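Long-range contacts in 450aa long hypothetical fmu protein (Pyrococcus horikoshii, PDB 2YXL), which probably methylates cytosine in RNA at carbon 5, as an archaeal relative of bacterial Fmu/RsmB that takes its methyl group from S-adenosylmethionine: residues N397-I401 against F442-L446; R164-I168 against I392-E396; E246-V250 against S418-P422. All blocks are in the same frame, centred on the assembly; numbering follows the deposited sequence.

Contact 1 (N397-I401 against F442-L446)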
# COMPACT_ATOMS: atom_id res chain seq x y z
N ASN A 397 0.41 -17.73 -1.61
CA ASN A 397 1.82 -17.86 -1.93
C ASN A 397 2.29 -19.30 -2.14
O ASN A 397 2.17 -19.84 -3.25
CB ASN A 397 2.67 -17.16 -0.87
CG ASN A 397 2.38 -15.67 -0.78
OD1 ASN A 397 2.43 -15.08 0.30
ND2 ASN A 397 2.08 -15.05 -1.92
N GLU A 398 2.81 -19.93 -1.08
CA GLU A 398 3.38 -21.28 -1.16
C GLU A 398 2.36 -22.33 -1.61
O GLU A 398 2.71 -23.26 -2.33
CB GLU A 398 4.00 -21.69 0.19
CG GLU A 398 5.34 -21.02 0.50
CD GLU A 398 5.21 -19.67 1.21
OE1 GLU A 398 6.24 -19.14 1.66
OE2 GLU A 398 4.08 -19.15 1.32
N LYS A 399 1.11 -22.16 -1.18
CA LYS A 399 0.01 -23.03 -1.57
C LYS A 399 -0.26 -22.95 -3.07
O LYS A 399 -0.45 -23.97 -3.73
CB LYS A 399 -1.25 -22.67 -0.77
CG LYS A 399 -2.49 -23.48 -1.09
CD LYS A 399 -3.70 -22.85 -0.43
CE LYS A 399 -4.90 -23.77 -0.42
NZ LYS A 399 -5.95 -23.27 0.52
N ASN A 400 -0.27 -21.73 -3.61
CA ASN A 400 -0.49 -21.50 -5.04
C ASN A 400 0.63 -22.00 -5.94
O ASN A 400 0.41 -22.30 -7.12
CB ASN A 400 -0.77 -20.02 -5.32
CG ASN A 400 -2.22 -19.64 -5.08
OD1 ASN A 400 -3.07 -20.49 -4.82
ND2 ASN A 400 -2.50 -18.34 -5.18
N ILE A 401 1.85 -22.09 -5.39
CA ILE A 401 3.00 -22.59 -6.15
C ILE A 401 3.07 -24.12 -6.13
O ILE A 401 3.35 -24.73 -7.15
CB ILE A 401 4.34 -21.94 -5.67
CG1 ILE A 401 4.29 -20.41 -5.84
CG2 ILE A 401 5.55 -22.52 -6.40
CD1 ILE A 401 3.90 -19.93 -7.25
N PHE A 442 6.42 -11.84 -1.46
CA PHE A 442 6.67 -13.23 -1.83
C PHE A 442 7.16 -13.32 -3.26
O PHE A 442 6.68 -12.60 -4.14
CB PHE A 442 5.40 -14.06 -1.65
CG PHE A 442 5.58 -15.52 -2.00
CD1 PHE A 442 6.24 -16.38 -1.14
CD2 PHE A 442 5.07 -16.02 -3.19
CE1 PHE A 442 6.40 -17.72 -1.45
CE2 PHE A 442 5.22 -17.36 -3.52
CZ PHE A 442 5.89 -18.21 -2.65
N TYR A 443 8.13 -14.21 -3.48
CA TYR A 443 8.75 -14.41 -4.79
C TYR A 443 8.78 -15.89 -5.15
O TYR A 443 9.16 -16.73 -4.33
CB TYR A 443 10.20 -13.89 -4.79
CG TYR A 443 10.40 -12.48 -4.28
CD1 TYR A 443 10.41 -12.22 -2.91
CD2 TYR A 443 10.60 -11.42 -5.16
CE1 TYR A 443 10.60 -10.93 -2.43
CE2 TYR A 443 10.79 -10.12 -4.69
CZ TYR A 443 10.79 -9.89 -3.33
OH TYR A 443 10.97 -8.62 -2.84
N ALA A 444 8.38 -16.20 -6.38
CA ALA A 444 8.50 -17.56 -6.91
C ALA A 444 8.93 -17.50 -8.37
O ALA A 444 8.17 -17.07 -9.23
CB ALA A 444 7.20 -18.31 -6.77
N LEU A 445 10.17 -17.93 -8.62
CA LEU A 445 10.71 -17.93 -9.98
C LEU A 445 10.59 -19.33 -10.59
O LEU A 445 10.98 -20.33 -10.00
CB LEU A 445 12.16 -17.44 -10.00
CG LEU A 445 12.80 -17.13 -11.36
CD1 LEU A 445 12.09 -15.97 -12.08
CD2 LEU A 445 14.29 -16.83 -11.21
N LEU A 446 10.03 -19.36 -11.80
CA LEU A 446 9.68 -20.60 -12.47
C LEU A 446 10.20 -20.58 -13.90
O LEU A 446 10.19 -19.53 -14.54
CB LEU A 446 8.16 -20.77 -12.47
CG LEU A 446 7.44 -20.58 -11.13
CD1 LEU A 446 6.07 -19.93 -11.29
CD2 LEU A 446 7.34 -21.90 -10.38
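The ring of F442 carries most of this contact, and three side chains meet it. The first interaction is a CH-pi contact from N397, whose CB stands 3.4 Å from the centroid of the F442 ring and only 8° off its normal. The flat amide beyond it lies nearly parallel to the ring, the planes 19° apart. Putting CG of F442 anti to its backbone N (chi1 -180°) swings the ring out from the strand so that one face turns to N397. E398 approaches with its carboxylate oblique to the ring, OE1 3.4 Å from F442 CE1. This is plain van der Waals contact; the polar partners of OE1 are the backbone N of F424 (hydrogen bond) and R430 (salt bridge). The remainder is apolar. CG1 of I401 reaches the edge of the F442 ring at CE2 (3.9 Å) and also touches A444 CB (3.7 Å), while I401 CG2 is 4.4 Å from L446 CD2. F442, A444 and L446 thus present one face of strand 441-447 to the first turn of helix 398-407. That strand, the reversed one of a class I methyltransferase sheet, pairs antiparallel with 383-389, 412-413 and 429-431; L446 continues the packing onto F404 and L405.

Contact 2 (R164-I168 against I392-E396); sequences RVKGI and IFKEE
R164 lies against F393 and ends at E395, its side chain running along one edge of the contact. From CB, which points toward the loop, the chain runs to CG, held on the far side of CB from the backbone N by chi1 of -161°. CG is the atom that touches the ring: it lies 3.6 Å from F393 CE2, and the two side chains cross at about a right angle. A bend at chi2 then carries CD and NE past the phenyl. The guanidinium is tilted 37° from the ring plane, and CZ is 5.4 Å from the F393 ring centroid, so any cation-pi attraction is at most weak. At the tip, NH2 of R164 meets OE2 of E395 edge-on, in the guanidinium plane. This salt bridge includes a hydrogen bond that is weak at 3.3 Å, though nearly straight (168°). NH1 has another acid, E358, so the arginine is shared between two carboxylates.

The rest is mainly apolar. I168 CD1 touches F393 CD2 at 4.1 Å, close to the ring plane, and also the backbone O of I392 at 3.5 Å, an oxygen hydrogen-bonded to R430 NH1. V165 CG2 meets I392 CD1 at 3.9 Å. Helix 159-169 thus meets the loop through apolar contacts and one salt bridge. The loop it covers follows strand 383-389, and segment 392-396 begins two residues after C390, the predicted nucleophile; the contact joins a helix preceding the ferredoxin-like strands to the loop that follows this cysteine in the Rossmann-like methyltransferase domain.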
# COMPACT_ATOMS: atom_id res chain seq x y z
N ARG A 164 -4.01 -15.62 12.64
CA ARG A 164 -3.49 -16.04 11.34
C ARG A 164 -1.99 -15.76 11.19
O ARG A 164 -1.27 -16.56 10.60
CB ARG A 164 -4.28 -15.37 10.21
CG ARG A 164 -4.16 -16.04 8.84
CD ARG A 164 -4.89 -17.37 8.78
NE ARG A 164 -4.96 -17.88 7.42
CZ ARG A 164 -6.02 -17.76 6.61
NH1 ARG A 164 -7.12 -17.14 7.04
NH2 ARG A 164 -5.98 -18.26 5.39
N VAL A 165 -1.53 -14.62 11.73
CA VAL A 165 -0.10 -14.29 11.74
C VAL A 165 0.68 -15.25 12.65
O VAL A 165 1.76 -15.71 12.29
CB VAL A 165 0.16 -12.80 12.12
CG1 VAL A 165 1.65 -12.52 12.28
CG2 VAL A 165 -0.43 -11.86 11.07
N LYS A 166 0.12 -15.55 13.82
CA LYS A 166 0.72 -16.52 14.76
C LYS A 166 0.96 -17.89 14.12
O LYS A 166 1.97 -18.53 14.41
CB LYS A 166 -0.12 -16.67 16.03
CG LYS A 166 0.35 -15.80 17.19
CD LYS A 166 -0.56 -15.94 18.40
CE LYS A 166 -0.19 -14.95 19.49
NZ LYS A 166 -1.12 -14.99 20.65
N GLY A 167 0.04 -18.32 13.26
CA GLY A 167 0.19 -19.58 12.53
C GLY A 167 1.30 -19.56 11.49
O GLY A 167 1.71 -20.61 10.99
N ILE A 168 1.78 -18.36 11.16
CA ILE A 168 2.82 -18.18 10.15
C ILE A 168 4.18 -17.85 10.78
O ILE A 168 5.20 -18.39 10.37
CB ILE A 168 2.43 -17.09 9.11
CG1 ILE A 168 1.11 -17.46 8.42
CG2 ILE A 168 3.54 -16.90 8.06
CD1 ILE A 168 0.48 -16.34 7.61
N ILE A 392 1.24 -11.91 2.96
CA ILE A 392 2.01 -12.77 3.85
C ILE A 392 1.37 -14.14 4.04
O ILE A 392 1.95 -15.02 4.68
CB ILE A 392 2.24 -12.11 5.23
CG1 ILE A 392 0.90 -11.72 5.87
CG2 ILE A 392 3.19 -10.92 5.10
CD1 ILE A 392 0.93 -11.65 7.39
N PHE A 393 0.18 -14.33 3.46
CA PHE A 393 -0.57 -15.57 3.63
C PHE A 393 -0.06 -16.69 2.74
O PHE A 393 0.20 -16.48 1.55
CB PHE A 393 -2.06 -15.33 3.37
CG PHE A 393 -2.69 -14.31 4.27
CD1 PHE A 393 -3.44 -13.26 3.74
CD2 PHE A 393 -2.55 -14.40 5.66
CE1 PHE A 393 -4.03 -12.31 4.57
CE2 PHE A 393 -3.14 -13.45 6.49
CZ PHE A 393 -3.89 -12.40 5.95
N LYS A 394 0.08 -17.88 3.32
CA LYS A 394 0.52 -19.06 2.58
C LYS A 394 -0.46 -19.43 1.47
O LYS A 394 -0.04 -19.89 0.41
CB LYS A 394 0.70 -20.25 3.53
CG LYS A 394 1.92 -20.15 4.43
CD LYS A 394 1.89 -21.20 5.53
CE LYS A 394 3.00 -20.97 6.54
NZ LYS A 394 2.88 -21.87 7.72
N GLU A 395 -1.75 -19.19 1.70
CA GLU A 395 -2.81 -19.48 0.73
C GLU A 395 -2.63 -18.81 -0.62
O GLU A 395 -2.99 -19.37 -1.66
CB GLU A 395 -4.18 -19.11 1.30
CG GLU A 395 -4.92 -20.24 2.02
CD GLU A 395 -4.26 -20.66 3.33
OE1 GLU A 395 -4.51 -21.81 3.76
OE2 GLU A 395 -3.51 -19.86 3.92
N GLU A 396 -2.06 -17.60 -0.61
CA GLU A 396 -1.83 -16.84 -1.82
C GLU A 396 -0.45 -17.10 -2.41
O GLU A 396 -0.17 -16.74 -3.55
CB GLU A 396 -1.98 -15.35 -1.53
CG GLU A 396 -3.41 -14.89 -1.36
CD GLU A 396 -3.49 -13.50 -0.77
OE1 GLU A 396 -3.56 -12.53 -1.55
OE2 GLU A 396 -3.46 -13.38 0.47

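Contact 3 (E246-V250 against S418-P422)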
# COMPACT_ATOMS: atom_id res chain seq x y z
N GLU A 246 11.10 -1.29 -1.75
CA GLU A 246 12.32 -2.05 -2.05
C GLU A 246 11.99 -3.46 -2.56
O GLU A 246 12.56 -3.91 -3.56
CB GLU A 246 13.23 -2.11 -0.82
CG GLU A 246 14.61 -2.70 -1.09
CD GLU A 246 15.39 -2.98 0.18
OE1 GLU A 246 16.29 -2.19 0.52
OE2 GLU A 246 15.08 -3.98 0.86
N ALA A 247 11.08 -4.14 -1.87
CA ALA A 247 10.66 -5.50 -2.23
C ALA A 247 10.12 -5.59 -3.66
O ALA A 247 10.40 -6.55 -4.38
CB ALA A 247 9.63 -6.01 -1.23
N SER A 248 9.36 -4.58 -4.08
CA SER A 248 8.83 -4.52 -5.43
C SER A 248 9.90 -4.31 -6.50
O SER A 248 9.80 -4.85 -7.60
CB SER A 248 7.78 -3.41 -5.54
OG SER A 248 6.64 -3.72 -4.74
N ALA A 249 10.94 -3.55 -6.16
CA ALA A 249 12.07 -3.32 -7.06
C ALA A 249 12.90 -4.58 -7.30
O ALA A 249 13.40 -4.80 -8.40
CB ALA A 249 12.95 -2.21 -6.54
N VAL A 250 13.04 -5.39 -6.25
CA VAL A 250 13.77 -6.66 -6.31
C VAL A 250 13.11 -7.63 -7.30
O VAL A 250 13.80 -8.33 -8.05
CB VAL A 250 13.89 -7.31 -4.90
CG1 VAL A 250 14.40 -8.75 -4.98
CG2 VAL A 250 14.80 -6.47 -4.00
N SER A 418 19.03 -14.27 -2.75
CA SER A 418 19.21 -12.83 -2.55
C SER A 418 17.98 -12.00 -2.91
O SER A 418 17.29 -12.31 -3.88
CB SER A 418 20.42 -12.32 -3.32
OG SER A 418 21.61 -12.68 -2.65
N PRO A 419 17.71 -10.92 -2.14
CA PRO A 419 18.44 -10.50 -0.95
C PRO A 419 17.74 -10.83 0.37
O PRO A 419 18.24 -10.48 1.44
CB PRO A 419 18.51 -8.99 -1.14
CG PRO A 419 17.25 -8.64 -1.97
CD PRO A 419 16.67 -9.94 -2.48
N TYR A 420 16.60 -11.51 0.30
CA TYR A 420 15.78 -11.74 1.49
C TYR A 420 15.90 -13.17 2.03
O TYR A 420 16.94 -13.80 1.92
CB TYR A 420 14.32 -11.34 1.24
CG TYR A 420 14.15 -9.91 0.77
CD1 TYR A 420 13.71 -9.62 -0.52
CD2 TYR A 420 14.43 -8.83 1.62
CE1 TYR A 420 13.55 -8.31 -0.96
CE2 TYR A 420 14.27 -7.51 1.20
CZ TYR A 420 13.83 -7.26 -0.09
OH TYR A 420 13.67 -5.96 -0.52
N ASP A 421 14.82 -13.66 2.63
CA ASP A 421 14.83 -14.93 3.35
C ASP A 421 14.09 -16.05 2.62
O ASP A 421 13.33 -15.77 1.68
CB ASP A 421 14.26 -14.72 4.76
CG ASP A 421 15.19 -13.92 5.66
OD1 ASP A 421 16.29 -13.54 5.21
OD2 ASP A 421 14.81 -13.68 6.82
N PRO A 422 14.31 -17.31 3.02
CA PRO A 422 13.59 -18.42 2.40
C PRO A 422 12.11 -18.39 2.76
O PRO A 422 11.75 -18.03 3.88
CB PRO A 422 14.24 -19.67 3.02
CG PRO A 422 15.52 -19.20 3.61
CD PRO A 422 15.26 -17.79 4.04
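P419 and V250 reach toward each other, P419 CD lying 3.6 Å from V250 CG1, which is the first touch along the 418-422 segment. The peptide bond before P419 is cis, which turns the chain sharply here. The proline ring also lies over the rim of one face of the next residue's ring, its CG 3.8 Å above the Y420 plane.

Y420 follows and supplies the largest share of the buried surface. With CG anti to its own carbonyl carbon (chi1 -56°), the ring is directed at the first turn of helix 246-255. V250 CG2 approaches it obliquely, 3.8 Å from Y420 CE1. At the tip, the Y420 hydroxyl donates a hydrogen bond to E246 OE2 at 2.8 Å. The oxygen is met on its anti side, 17° out of the carboxylate plane, and the two planes are inclined at 38°. E246 reaches this position through an extended chain. The same OE2 forms a salt bridge with R217, and OE1 is hydrogen-bonded to S215; the carboxylate is thus gripped through both oxygens, and its negative charge is probably stabilised by the arginine. The buried tyrosine hydroxyl is satisfied by the glutamate.

Beyond Y420 the segment leaves the helix: the backbone of D421 pairs with R430 as strand 421-422 joins strand 429-431. The contact therefore packs the helix that leads into strand 262-265, whose following loop carries the predicted S-adenosylmethionine site, against the antiparallel extension of the class I methyltransferase sheet.

Overall arrangement
Contacts 1 and 2 follow one another along the chain and meet where the loop 392-396 runs into helix 398-407: K399 N lies 3.0 Å from K394 O, a probable hydrogen bond, and the two centres are about 13 Å apart. Segment 442-446, on strand 441-447, ties contact 1 to contact 3, since Y443 OH is 2.6 Å from A247 O; those centres are about 14 Å apart. Contacts 2 and 3 do not touch, their nearest atoms being about 9 Å apart. One side chain of each contact lies near the predicted nucleophile C390, with A247 about 7 Å, and F442 and I392 each about 8 Å, from its side chain. Bound sinefungin lies about 11 Å from the side chains of N397 and A247.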